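Local coordinates for MAU2 chromatid cohesion factor homolog (Saccharomyces cerevisiae, PDB 4XDN), which forms a complex with Scc2 that is required for the association of cohesin with chromosomes, and so serves sister chromatid cohesion, at residues E582-S587 and M613-A618; L27-V32 and C77-L82; L252-L257 and P312-Y317; V416-A421 and M450-N455; M143-F148 and C187-Q192. All blocks are in the same frame, centred on the assembly; numbering follows the deposited sequence.

Interaction 1. Residues E582-S587 and M613-A618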
# COMPACT_ATOMS: atom_id res chain seq x y z
N GLU A 582 -15.91 -3.25 -42.96
CA GLU A 582 -15.28 -3.31 -41.65
C GLU A 582 -15.41 -1.98 -40.91
O GLU A 582 -15.69 -1.96 -39.71
CB GLU A 582 -13.80 -3.68 -41.79
CG GLU A 582 -13.56 -5.11 -42.25
CD GLU A 582 -13.88 -6.14 -41.17
OE1 GLU A 582 -14.17 -5.74 -40.02
OE2 GLU A 582 -13.82 -7.35 -41.48
N ILE A 583 -15.20 -0.88 -41.62
CA ILE A 583 -15.29 0.45 -41.03
C ILE A 583 -16.69 0.69 -40.49
O ILE A 583 -16.85 1.23 -39.39
CB ILE A 583 -14.92 1.55 -42.05
CG1 ILE A 583 -13.43 1.47 -42.39
CG2 ILE A 583 -15.23 2.94 -41.49
CD1 ILE A 583 -13.03 2.27 -43.61
N TYR A 584 -17.70 0.30 -41.26
CA TYR A 584 -19.09 0.49 -40.85
C TYR A 584 -19.42 -0.31 -39.59
O TYR A 584 -20.06 0.20 -38.67
CB TYR A 584 -20.04 0.09 -41.97
CG TYR A 584 -21.50 0.14 -41.57
CD1 TYR A 584 -22.22 1.32 -41.68
CD2 TYR A 584 -22.14 -0.98 -41.08
CE1 TYR A 584 -23.55 1.37 -41.31
CE2 TYR A 584 -23.47 -0.94 -40.70
CZ TYR A 584 -24.17 0.24 -40.82
OH TYR A 584 -25.49 0.30 -40.45
N ALA A 585 -18.98 -1.56 -39.56
CA ALA A 585 -19.26 -2.45 -38.44
C ALA A 585 -18.63 -1.92 -37.15
O ALA A 585 -19.24 -1.97 -36.08
CB ALA A 585 -18.77 -3.85 -38.73
N ILE A 586 -17.42 -1.39 -37.27
CA ILE A 586 -16.70 -0.85 -36.12
C ILE A 586 -17.33 0.45 -35.64
O ILE A 586 -17.51 0.66 -34.44
CB ILE A 586 -15.21 -0.61 -36.47
CG1 ILE A 586 -14.53 -1.93 -36.81
CG2 ILE A 586 -14.49 0.06 -35.30
CD1 ILE A 586 -13.27 -1.76 -37.63
N SER A 587 -17.66 1.33 -36.58
CA SER A 587 -18.26 2.62 -36.24
C SER A 587 -19.62 2.40 -35.58
O SER A 587 -19.96 3.09 -34.61
CB SER A 587 -18.40 3.50 -37.48
OG SER A 587 -19.12 2.82 -38.49
N MET A 613 -20.85 9.48 -41.74
CA MET A 613 -20.07 9.51 -42.97
C MET A 613 -20.08 8.13 -43.61
O MET A 613 -20.37 7.98 -44.79
CB MET A 613 -18.63 9.95 -42.72
CG MET A 613 -18.48 11.36 -42.17
SD MET A 613 -19.37 12.60 -43.12
CE MET A 613 -20.38 13.33 -41.83
N ASN A 614 -19.75 7.12 -42.81
CA ASN A 614 -19.70 5.75 -43.29
C ASN A 614 -21.05 5.30 -43.85
O ASN A 614 -21.12 4.56 -44.82
CB ASN A 614 -19.25 4.82 -42.16
CG ASN A 614 -17.91 5.23 -41.57
OD1 ASN A 614 -17.03 5.71 -42.29
ND2 ASN A 614 -17.75 5.06 -40.27
N CYS A 615 -22.13 5.77 -43.23
CA CYS A 615 -23.47 5.53 -43.75
C CYS A 615 -23.66 6.25 -45.08
O CYS A 615 -24.17 5.69 -46.04
CB CYS A 615 -24.54 5.99 -42.75
SG CYS A 615 -24.65 4.99 -41.25
N THR A 616 -23.23 7.51 -45.12
CA THR A 616 -23.34 8.34 -46.32
C THR A 616 -22.56 7.74 -47.49
O THR A 616 -23.07 7.68 -48.61
CB THR A 616 -22.83 9.77 -46.05
OG1 THR A 616 -23.55 10.34 -44.94
CG2 THR A 616 -23.00 10.66 -47.28
N VAL A 617 -21.34 7.31 -47.23
CA VAL A 617 -20.50 6.70 -48.27
C VAL A 617 -21.12 5.40 -48.75
O VAL A 617 -21.17 5.13 -49.95
CB VAL A 617 -19.06 6.45 -47.75
CG1 VAL A 617 -18.23 5.69 -48.78
CG2 VAL A 617 -18.38 7.76 -47.40
N ALA A 618 -21.60 4.58 -47.81
CA ALA A 618 -22.17 3.29 -48.14
C ALA A 618 -23.56 3.41 -48.78
O ALA A 618 -24.13 2.43 -49.24
CB ALA A 618 -22.24 2.42 -46.89

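Interaction 2. Residues L27-V32 and C77-L82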
# COMPACT_ATOMS: atom_id res chain seq x y z
N LEU A 27 10.17 -8.84 49.14
CA LEU A 27 9.67 -9.98 48.38
C LEU A 27 10.87 -10.70 47.79
O LEU A 27 11.93 -10.10 47.60
CB LEU A 27 8.72 -9.53 47.26
CG LEU A 27 7.32 -9.09 47.69
CD1 LEU A 27 6.58 -8.45 46.53
CD2 LEU A 27 6.53 -10.27 48.24
N SER A 28 10.72 -11.99 47.51
CA SER A 28 11.82 -12.75 46.92
C SER A 28 12.06 -12.27 45.50
O SER A 28 11.18 -11.67 44.88
CB SER A 28 11.53 -14.26 46.93
OG SER A 28 10.61 -14.61 45.91
N ILE A 29 13.27 -12.51 44.99
CA ILE A 29 13.64 -12.04 43.67
C ILE A 29 12.73 -12.63 42.60
O ILE A 29 12.39 -11.96 41.63
CB ILE A 29 15.13 -12.37 43.36
CG1 ILE A 29 15.57 -11.69 42.06
CG2 ILE A 29 15.35 -13.88 43.31
CD1 ILE A 29 17.07 -11.66 41.87
N SER A 30 12.33 -13.88 42.78
CA SER A 30 11.45 -14.54 41.82
C SER A 30 10.02 -14.00 41.92
O SER A 30 9.31 -13.94 40.92
CB SER A 30 11.44 -16.06 42.04
OG SER A 30 10.96 -16.39 43.33
N GLN A 31 9.60 -13.62 43.12
CA GLN A 31 8.27 -13.07 43.32
C GLN A 31 8.13 -11.71 42.66
O GLN A 31 7.09 -11.40 42.07
CB GLN A 31 7.95 -12.99 44.82
CG GLN A 31 7.51 -14.32 45.42
CD GLN A 31 7.56 -14.33 46.94
OE1 GLN A 31 8.14 -13.44 47.56
NE2 GLN A 31 6.95 -15.35 47.54
N VAL A 32 9.17 -10.89 42.74
CA VAL A 32 9.18 -9.59 42.09
C VAL A 32 9.15 -9.76 40.58
O VAL A 32 8.44 -9.04 39.88
CB VAL A 32 10.41 -8.76 42.50
CG1 VAL A 32 10.49 -7.46 41.70
CG2 VAL A 32 10.39 -8.47 43.99
N CYS A 77 19.10 -5.42 43.02
CA CYS A 77 19.60 -6.79 43.07
C CYS A 77 20.89 -6.95 42.27
O CYS A 77 21.18 -6.16 41.38
CB CYS A 77 18.55 -7.77 42.55
SG CYS A 77 16.95 -7.64 43.35
N THR A 78 21.64 -8.00 42.61
CA THR A 78 22.80 -8.40 41.85
C THR A 78 22.40 -9.51 40.89
O THR A 78 22.31 -10.68 41.27
CB THR A 78 23.94 -8.89 42.76
OG1 THR A 78 24.23 -7.89 43.74
CG2 THR A 78 25.19 -9.20 41.95
N LEU A 79 22.15 -9.14 39.63
CA LEU A 79 21.72 -10.10 38.62
C LEU A 79 22.91 -10.65 37.85
O LEU A 79 23.88 -9.93 37.60
CB LEU A 79 20.74 -9.44 37.65
CG LEU A 79 19.51 -8.77 38.26
CD1 LEU A 79 18.62 -8.19 37.17
CD2 LEU A 79 18.72 -9.74 39.13
N SER A 80 22.84 -11.92 37.49
CA SER A 80 23.84 -12.52 36.61
C SER A 80 23.64 -11.95 35.21
O SER A 80 22.65 -11.26 34.96
CB SER A 80 23.72 -14.04 36.60
OG SER A 80 22.44 -14.45 36.13
N VAL A 81 24.57 -12.24 34.31
CA VAL A 81 24.49 -11.71 32.95
C VAL A 81 23.23 -12.20 32.24
O VAL A 81 22.57 -11.43 31.54
CB VAL A 81 25.73 -12.09 32.10
CG1 VAL A 81 26.94 -11.28 32.54
CG2 VAL A 81 26.01 -13.59 32.16
N LEU A 82 22.88 -13.47 32.44
CA LEU A 82 21.70 -14.04 31.80
C LEU A 82 20.42 -13.47 32.39
O LEU A 82 19.48 -13.14 31.66
CB LEU A 82 21.70 -15.56 31.93
CG LEU A 82 22.69 -16.31 31.03
CD1 LEU A 82 22.64 -17.80 31.33
CD2 LEU A 82 22.40 -16.06 29.55

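Interaction 3. Residues L252-L257 and P312-Y317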
# COMPACT_ATOMS: atom_id res chain seq x y z
N LEU A 252 3.68 -17.51 5.00
CA LEU A 252 4.47 -16.78 4.02
C LEU A 252 3.99 -17.04 2.59
O LEU A 252 4.11 -16.18 1.73
CB LEU A 252 5.95 -17.14 4.15
CG LEU A 252 6.66 -16.63 5.41
CD1 LEU A 252 8.09 -17.16 5.46
CD2 LEU A 252 6.65 -15.11 5.48
N TYR A 253 3.44 -18.23 2.35
CA TYR A 253 2.94 -18.55 1.02
C TYR A 253 1.68 -17.75 0.71
O TYR A 253 1.44 -17.36 -0.43
CB TYR A 253 2.66 -20.04 0.87
CG TYR A 253 2.51 -20.47 -0.57
CD1 TYR A 253 3.63 -20.73 -1.35
CD2 TYR A 253 1.26 -20.60 -1.16
CE1 TYR A 253 3.50 -21.12 -2.68
CE2 TYR A 253 1.12 -20.98 -2.48
CZ TYR A 253 2.25 -21.24 -3.23
OH TYR A 253 2.12 -21.63 -4.55
N ALA A 254 0.86 -17.50 1.73
CA ALA A 254 -0.32 -16.66 1.57
C ALA A 254 0.11 -15.26 1.14
O ALA A 254 -0.57 -14.60 0.36
CB ALA A 254 -1.12 -16.60 2.86
N TRP A 255 1.25 -14.82 1.67
CA TRP A 255 1.82 -13.53 1.33
C TRP A 255 2.29 -13.53 -0.12
O TRP A 255 2.12 -12.55 -0.84
CB TRP A 255 2.98 -13.20 2.27
CG TRP A 255 3.52 -11.80 2.14
CD1 TRP A 255 2.94 -10.75 1.51
CD2 TRP A 255 4.76 -11.32 2.68
NE1 TRP A 255 3.73 -9.63 1.62
CE2 TRP A 255 4.86 -9.96 2.33
CE3 TRP A 255 5.79 -11.90 3.42
CZ2 TRP A 255 5.95 -9.17 2.69
CZ3 TRP A 255 6.88 -11.12 3.77
CH2 TRP A 255 6.95 -9.77 3.41
N LYS A 256 2.88 -14.65 -0.54
CA LYS A 256 3.30 -14.82 -1.93
C LYS A 256 2.09 -14.68 -2.85
O LYS A 256 2.13 -13.94 -3.83
CB LYS A 256 3.98 -16.17 -2.12
CG LYS A 256 4.37 -16.50 -3.56
CD LYS A 256 3.80 -17.85 -3.98
CE LYS A 256 4.21 -18.22 -5.39
NZ LYS A 256 3.09 -18.87 -6.15
N LEU A 257 1.02 -15.40 -2.53
CA LEU A 257 -0.18 -15.38 -3.34
C LEU A 257 -0.80 -13.99 -3.39
O LEU A 257 -1.27 -13.55 -4.43
CB LEU A 257 -1.20 -16.39 -2.81
CG LEU A 257 -0.79 -17.86 -2.91
CD1 LEU A 257 -1.77 -18.74 -2.17
CD2 LEU A 257 -0.69 -18.30 -4.37
N PRO A 312 -0.67 -10.00 10.43
CA PRO A 312 -2.01 -10.48 10.81
C PRO A 312 -3.06 -10.37 9.70
O PRO A 312 -4.00 -11.17 9.69
CB PRO A 312 -2.37 -9.59 12.01
CG PRO A 312 -1.50 -8.40 11.89
CD PRO A 312 -0.23 -8.87 11.27
N MET A 313 -2.92 -9.41 8.79
CA MET A 313 -3.88 -9.26 7.70
C MET A 313 -3.76 -10.40 6.69
O MET A 313 -4.71 -10.72 5.98
CB MET A 313 -3.68 -7.93 6.97
CG MET A 313 -3.86 -6.71 7.85
SD MET A 313 -5.58 -6.31 8.18
CE MET A 313 -5.37 -5.29 9.65
N ILE A 314 -2.57 -11.00 6.64
CA ILE A 314 -2.26 -12.03 5.65
C ILE A 314 -2.17 -13.41 6.28
O ILE A 314 -2.48 -14.42 5.64
CB ILE A 314 -0.92 -11.70 4.93
CG1 ILE A 314 -0.97 -10.29 4.31
CG2 ILE A 314 -0.59 -12.73 3.86
CD1 ILE A 314 -2.07 -10.09 3.27
N PHE A 315 -1.75 -13.46 7.54
CA PHE A 315 -1.52 -14.73 8.23
C PHE A 315 -2.78 -15.29 8.88
O PHE A 315 -2.86 -16.49 9.15
CB PHE A 315 -0.42 -14.57 9.29
CG PHE A 315 0.96 -14.34 8.72
CD1 PHE A 315 1.16 -14.21 7.36
CD2 PHE A 315 2.06 -14.28 9.57
CE1 PHE A 315 2.43 -14.01 6.84
CE2 PHE A 315 3.33 -14.08 9.06
CZ PHE A 315 3.52 -13.94 7.70
N HIS A 316 -3.77 -14.43 9.12
CA HIS A 316 -5.05 -14.87 9.67
C HIS A 316 -6.05 -15.12 8.54
O HIS A 316 -6.19 -14.30 7.63
CB HIS A 316 -5.60 -13.83 10.65
CG HIS A 316 -4.71 -13.58 11.83
ND1 HIS A 316 -3.45 -14.12 11.94
CD2 HIS A 316 -4.91 -12.85 12.95
CE1 HIS A 316 -2.90 -13.74 13.08
NE2 HIS A 316 -3.77 -12.96 13.71
N TYR A 317 -6.74 -16.25 8.61
CA TYR A 317 -7.60 -16.70 7.52
C TYR A 317 -8.72 -15.72 7.17
O TYR A 317 -8.93 -15.39 6.01
CB TYR A 317 -8.21 -18.07 7.86
CG TYR A 317 -9.17 -18.57 6.81
CD1 TYR A 317 -8.74 -18.85 5.52
CD2 TYR A 317 -10.51 -18.78 7.11
CE1 TYR A 317 -9.62 -19.31 4.56
CE2 TYR A 317 -11.40 -19.24 6.16
CZ TYR A 317 -10.95 -19.50 4.88
OH TYR A 317 -11.83 -19.97 3.92

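Interaction 4. Residues V416-A421 and M450-N455. With SO4 (sulfate ion), chain C.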
# COMPACT_ATOMS: atom_id res chain seq x y z
N VAL A 416 -8.69 12.50 -2.37
CA VAL A 416 -9.81 13.41 -2.18
C VAL A 416 -9.79 14.54 -3.20
O VAL A 416 -10.80 14.83 -3.83
CB VAL A 416 -9.82 14.00 -0.75
CG1 VAL A 416 -10.85 15.12 -0.62
CG2 VAL A 416 -10.09 12.91 0.26
N ARG A 417 -8.64 15.19 -3.34
CA ARG A 417 -8.53 16.32 -4.25
C ARG A 417 -8.43 15.88 -5.71
O ARG A 417 -8.61 16.68 -6.62
CB ARG A 417 -7.33 17.21 -3.87
CG ARG A 417 -6.01 16.49 -3.70
CD ARG A 417 -5.15 17.17 -2.64
NE ARG A 417 -4.17 16.25 -2.05
CZ ARG A 417 -2.89 16.53 -1.83
NH1 ARG A 417 -2.38 17.72 -2.13
NH2 ARG A 417 -2.10 15.61 -1.29
N LEU A 418 -8.17 14.59 -5.93
CA LEU A 418 -8.24 14.03 -7.28
C LEU A 418 -9.70 13.97 -7.70
O LEU A 418 -10.06 14.42 -8.79
CB LEU A 418 -7.61 12.64 -7.34
CG LEU A 418 -7.81 11.89 -8.67
CD1 LEU A 418 -7.31 12.72 -9.85
CD2 LEU A 418 -7.12 10.54 -8.65
N LEU A 419 -10.54 13.42 -6.83
CA LEU A 419 -11.98 13.35 -7.09
C LEU A 419 -12.57 14.74 -7.22
O LEU A 419 -13.52 14.95 -7.97
CB LEU A 419 -12.69 12.58 -5.97
CG LEU A 419 -12.56 11.06 -6.00
CD1 LEU A 419 -13.13 10.46 -4.73
CD2 LEU A 419 -13.27 10.48 -7.23
N GLN A 420 -12.00 15.70 -6.49
CA GLN A 420 -12.45 17.08 -6.57
C GLN A 420 -12.03 17.71 -7.90
O GLN A 420 -12.78 18.48 -8.49
CB GLN A 420 -11.91 17.89 -5.39
CG GLN A 420 -12.23 19.37 -5.45
CD GLN A 420 -13.71 19.66 -5.59
OE1 GLN A 420 -14.55 18.89 -5.11
NE2 GLN A 420 -14.04 20.75 -6.26
N ALA A 421 -10.82 17.38 -8.35
CA ALA A 421 -10.31 17.90 -9.61
C ALA A 421 -11.13 17.37 -10.78
O ALA A 421 -11.45 18.10 -11.71
CB ALA A 421 -8.84 17.52 -9.78
N MET A 450 0.33 11.14 -12.26
CA MET A 450 0.26 10.87 -13.69
C MET A 450 -1.16 10.95 -14.23
O MET A 450 -1.38 11.42 -15.34
CB MET A 450 0.87 9.50 -13.99
CG MET A 450 2.39 9.50 -13.95
SD MET A 450 3.13 8.06 -14.74
CE MET A 450 2.54 8.27 -16.42
N ILE A 451 -2.13 10.48 -13.44
CA ILE A 451 -3.53 10.65 -13.79
C ILE A 451 -3.83 12.14 -13.92
O ILE A 451 -4.51 12.57 -14.85
CB ILE A 451 -4.48 10.02 -12.74
CG1 ILE A 451 -4.36 8.49 -12.78
CG2 ILE A 451 -5.94 10.44 -12.98
CD1 ILE A 451 -5.08 7.78 -11.65
N SER A 452 -3.29 12.92 -12.99
CA SER A 452 -3.48 14.37 -13.00
C SER A 452 -2.84 14.99 -14.24
O SER A 452 -3.41 15.89 -14.85
CB SER A 452 -2.88 14.99 -11.73
OG SER A 452 -3.47 14.43 -10.57
N LEU A 453 -1.66 14.51 -14.61
CA LEU A 453 -0.94 15.07 -15.75
C LEU A 453 -1.61 14.70 -17.07
O LEU A 453 -1.62 15.49 -18.01
CB LEU A 453 0.52 14.59 -15.76
CG LEU A 453 1.46 15.24 -14.74
CD1 LEU A 453 2.80 14.52 -14.72
CD2 LEU A 453 1.66 16.72 -15.05
N LEU A 454 -2.16 13.49 -17.14
CA LEU A 454 -2.80 13.02 -18.36
C LEU A 454 -4.12 13.73 -18.61
O LEU A 454 -4.42 14.13 -19.74
CB LEU A 454 -3.02 11.50 -18.30
CG LEU A 454 -1.77 10.63 -18.43
CD1 LEU A 454 -2.10 9.17 -18.17
CD2 LEU A 454 -1.14 10.78 -19.81
N ASN A 455 -4.92 13.90 -17.55
CA ASN A 455 -6.14 14.68 -17.65
C ASN A 455 -5.80 16.12 -18.01
O ASN A 455 -6.48 16.75 -18.81
CB ASN A 455 -6.93 14.65 -16.35
CG ASN A 455 -7.66 13.34 -16.14
OD1 ASN A 455 -8.15 12.72 -17.09
ND2 ASN A 455 -7.75 12.90 -14.89
S SO4 C . -6.17 14.07 0.06
O1 SO4 C . -6.88 12.82 0.31
O2 SO4 C . -6.57 15.07 1.05
O3 SO4 C . -4.73 13.84 0.15
O4 SO4 C . -6.50 14.56 -1.27

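Interaction 5. Residues M143-F148 and C187-Q192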
# COMPACT_ATOMS: atom_id res chain seq x y z
N MET A 143 10.55 2.31 15.81
CA MET A 143 9.56 2.91 16.70
C MET A 143 9.76 4.42 16.79
O MET A 143 8.79 5.18 16.80
CB MET A 143 9.64 2.29 18.10
CG MET A 143 8.76 1.06 18.30
SD MET A 143 7.01 1.28 17.95
CE MET A 143 6.73 2.94 18.54
N ARG A 144 11.02 4.84 16.86
CA ARG A 144 11.36 6.26 16.82
C ARG A 144 10.77 6.91 15.57
O ARG A 144 10.14 7.96 15.64
CB ARG A 144 12.88 6.46 16.83
CG ARG A 144 13.54 6.35 18.19
CD ARG A 144 15.03 6.59 18.07
NE ARG A 144 15.61 7.21 19.26
CZ ARG A 144 16.32 6.57 20.19
NH1 ARG A 144 16.57 5.27 20.08
NH2 ARG A 144 16.80 7.24 21.23
N ASP A 145 11.00 6.26 14.43
CA ASP A 145 10.59 6.78 13.14
C ASP A 145 11.14 8.18 12.91
O ASP A 145 10.42 9.09 12.48
CB ASP A 145 9.06 6.77 13.02
CG ASP A 145 8.58 6.75 11.58
OD1 ASP A 145 9.25 6.12 10.73
OD2 ASP A 145 7.54 7.38 11.30
N SER A 146 12.42 8.35 13.21
CA SER A 146 13.11 9.63 13.06
C SER A 146 14.24 9.50 12.04
O SER A 146 15.04 8.57 12.11
CB SER A 146 13.67 10.09 14.41
OG SER A 146 14.51 11.22 14.26
N LYS A 147 14.30 10.44 11.10
CA LYS A 147 15.31 10.39 10.04
C LYS A 147 16.71 10.46 10.62
O LYS A 147 17.61 9.73 10.19
CB LYS A 147 15.10 11.54 9.05
CG LYS A 147 16.20 11.63 7.99
CD LYS A 147 15.80 12.49 6.81
CE LYS A 147 15.57 13.94 7.21
NZ LYS A 147 16.06 14.88 6.16
N PHE A 148 16.90 11.33 11.61
CA PHE A 148 18.19 11.49 12.27
C PHE A 148 18.70 10.18 12.85
O PHE A 148 19.86 9.82 12.66
CB PHE A 148 18.08 12.54 13.38
CG PHE A 148 19.34 12.74 14.16
CD1 PHE A 148 20.37 13.52 13.67
CD2 PHE A 148 19.50 12.14 15.40
CE1 PHE A 148 21.53 13.71 14.39
CE2 PHE A 148 20.66 12.32 16.13
CZ PHE A 148 21.68 13.11 15.63
N CYS A 187 17.19 1.57 5.00
CA CYS A 187 17.28 2.30 3.74
C CYS A 187 15.89 2.65 3.22
O CYS A 187 15.68 3.75 2.72
CB CYS A 187 18.05 1.49 2.70
SG CYS A 187 19.84 1.46 2.93
N ILE A 188 14.96 1.71 3.34
CA ILE A 188 13.58 1.95 2.89
C ILE A 188 12.99 3.15 3.63
O ILE A 188 12.41 4.04 3.01
CB ILE A 188 12.69 0.71 3.11
CG1 ILE A 188 13.13 -0.43 2.19
CG2 ILE A 188 11.22 1.04 2.84
CD1 ILE A 188 12.44 -1.75 2.44
N LYS A 189 13.14 3.16 4.95
CA LYS A 189 12.61 4.24 5.78
C LYS A 189 13.26 5.58 5.43
O LYS A 189 12.62 6.63 5.54
CB LYS A 189 12.82 3.93 7.26
CG LYS A 189 11.94 2.81 7.79
CD LYS A 189 10.46 3.15 7.67
CE LYS A 189 9.59 2.17 8.45
NZ LYS A 189 8.15 2.55 8.39
N LEU A 190 14.52 5.54 5.01
CA LEU A 190 15.23 6.75 4.62
C LEU A 190 14.97 7.11 3.16
O LEU A 190 15.47 8.13 2.66
CB LEU A 190 16.73 6.58 4.85
CG LEU A 190 17.19 6.68 6.30
CD1 LEU A 190 18.63 6.19 6.45
CD2 LEU A 190 17.07 8.11 6.81
N LYS A 191 14.19 6.28 2.48
CA LYS A 191 13.81 6.51 1.08
C LYS A 191 15.04 6.62 0.18
O LYS A 191 15.12 7.51 -0.68
CB LYS A 191 12.95 7.77 0.97
CG LYS A 191 11.64 7.67 1.74
CD LYS A 191 10.78 8.91 1.56
CE LYS A 191 9.35 8.65 1.98
NZ LYS A 191 8.69 7.63 1.11
N GLN A 192 15.99 5.72 0.39
CA GLN A 192 17.18 5.63 -0.46
C GLN A 192 16.99 4.49 -1.45
O GLN A 192 17.63 3.44 -1.34
CB GLN A 192 18.42 5.42 0.40
CG GLN A 192 18.70 6.57 1.35
CD GLN A 192 19.88 6.29 2.26
OE1 GLN A 192 20.32 5.15 2.40
NE2 GLN A 192 20.41 7.34 2.87

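Interaction 1. Residues E582-S587 and M613-A618
Asn614 reaches across to Ile583 and Ser587 where two helices lie side by side as a roughly antiparallel hairpin, their N-to-C directions 146° apart and their local axes 9.8 Å from each other. The polar link is a single weak hydrogen bond, Asn614 ND2 to Ser587 OG, 3.2 Å long and bent. That hydroxyl also has the carbonyls of Ile583 and Tyr584 within reach and is bonded to His611, so a small serine suits this polar meeting point inside the hairpin. In van der Waals contact, Ile583 crosses the amide at about a right angle, and its CG2 touches Asn614 OD1 at 3.4 Å. The branched side chain gives the amide an apolar flank. The third kind of contact is sulfur-aromatic. Tyr584 holds its CG anti to the backbone N (chi1 175°), swinging the ring across to Cys615, while Arg620 makes a cation-pi contact with the same ring. Cys615 SG lies in the ring plane at its edge, 3.8 Å from Tyr584 CE1.

Interaction 2. Residues L27-V32 and C77-L82
Ile29 CD1 touches Leu79 CD2 at 3.7 Å, methyl against methyl, at the point where a capping box starts the first helix of the chain. The same Ile29 CD1 comes within 4.2 Å of Cys77 CB. Ile29 reaches this far because CG1 stands anti to the backbone N (chi1 -172°) and the chain continues extended to CD1. Isoleucine suits the place because its longer CG1-CD1 arm can span the gap, and leucine offers a methyl on the far side. Leu73, on the helix that ends just before Cys77, packs on Ile29. The chain of another protein, probably Scc2, packs aromatic side chains on Ile29 and on Leu79, so the apolar cluster belongs to an interface, and a strand of that chain pairs antiparallel with Leu27 and Ser28. Further out, helix ends and their caps set the two partners in place. Cys77 leaves helical geometry, and Ser80 caps the following helix, with Leu79 held in the linker between; Leu79 O is bonded to Arg115. On the other side, Ser28 OG accepts from Gln31 N at 3.1 Å. In return Gln31 OE1 accepts from Ser28 N at 3.0 Å, with the donor tilted 29° from the carbonyl plane.

Interaction 3. Residues L252-L257 and P312-Y317
Ile314 turns its CG2 anti to the backbone N, with CG1 beside that N (chi1 -55°), and so presses a methyl onto the backbone between Ala254 and Trp255. Phe315, with CG anti to its carbonyl carbon (chi1 -69°), sends its ring to Leu252, one turn before Trp255. Ile314 CG2 comes 3.5 Å from Trp255 N and 3.9 Å from Trp255 CB. It also stands 4.0 Å from Ala254 CB, where the small alanine lets the two backbones approach closely. Leu252 and Phe315 run side by side in the same direction, and the leucine CD2 touches Phe315 CZ at 4.0 Å. Leu252 CD2 also borders the edge of the Trp255 indole, whose NE1 is bonded to Asn223, so its one polar atom has a partner in this buried place. The contact seats the short helix 312-315, which follows strand 305-310, on helix 250-266. Phe216 of helix 212-228 backs Leu252 and Trp255, helix 369-398 covers Met313, and an apolar side chain of another protein's chain packs on Ile314.

Interaction 4. Residues V416-A421 and M450-N455
Leu418 and Ser452 bring the two helices closest, with their CA atoms 7.4 Å apart. Segment 416-421 belongs to the first turns of helix 415-426, and segment 450-455 lies within the longer helix 446-466; each is held by its own i to i+4 backbone bonds, and none joins the two. Contact therefore rests on side chains. Leu418 CD1 meets Ile451 CG2 at 4.1 Å, the side chains crossing at about a right angle. The same methyl stands 4.3 Å from Ser452 OG, a hydroxyl satisfied by the carbonyl of Val448 one turn earlier, so a serine can be accommodated beside apolar neighbours. Apart from this packing, the helix start holds a sulfate ion, probably from the crystallisation liquor. Val416 N donates to its O1 at 3.2 Å and Arg417 N to its O4 at 3.0 Å, with Gly414 N adding a third backbone bond. Arg417 has CG between the backbone N and the carbonyl carbon (chi1 51°), which folds the chain over the helix start, and its NE bonds to sulfate O4 at 3.0 Å in the guanidinium plane. The cationic side chain and the helix N terminus would both favour an anion here. Leu438 of helix 432-440 touches both Leu418 and Ser452, Trp392 of helix 369-398 flanks Leu418, and Trp501 of helix 499-513 packs on Ile451, which also meets a chain of another protein.

Interaction 5. Residues M143-F148 and C187-Q192
Lys147 lies across Leu190 at about a right angle, and its aliphatic stem does the touching. From Lys147 CB, 4.5 Å from Leu190 CD2, the side chain goes to CG, anti to the backbone N (chi1 175°), where the closest side-chain approach is made: Lys147 CG to Leu190 CD2, 3.8 Å. CD is already farther off, and bends at the third and fourth torsions carry CE and NZ away from the leucine, so the stem covers an apolar methyl while the ammonium stays out at this exposed surface. Leu190 CD2 is equally close to the backbone O of Lys147, at 3.8 Å. The setting is a pair of helix-to-helix turns in a largely helical array. At Lys191 helix 170-189 ends in a Schellman motif, with phi positive at 58° and bonds back from Gln192 N to Cys187 O and from Lys191 N to Ile188 O. Asp145, also of positive phi, ends helix 126-144 before Ser146 takes the N-cap position of the next. The Asp145 carboxylate is hydrogen-bonded through OD1 to Tyr150, whose side chain also touches Leu190 and Lys189. Asp145 OD1 and Lys189 NZ are 4.4 Å apart, too far for a salt bridge, though their charges probably attract.

In the fold
From the N terminus the contacts come strictly in series, none nested or crossing. Interaction 2 closes a loop through helices 29-45 and 53-76 at one end of the elongated chain. Interaction 5 then joins the turn before helix 147-165 to the turn after helix 170-189, closing the loop through that pair. Interaction 3 spans helices 250-266 and 272-291 and the two-stranded hairpin, and its nearest atoms lie about 10 Å from interaction 5. Interaction 4 closes the loop through helix 432-440, and interaction 1 joins successive helices near the C-terminal end. The centres of interactions 1 and 2 are 92 Å apart, on opposite sides of the chain's centre, which reflects the chain's elongated shape.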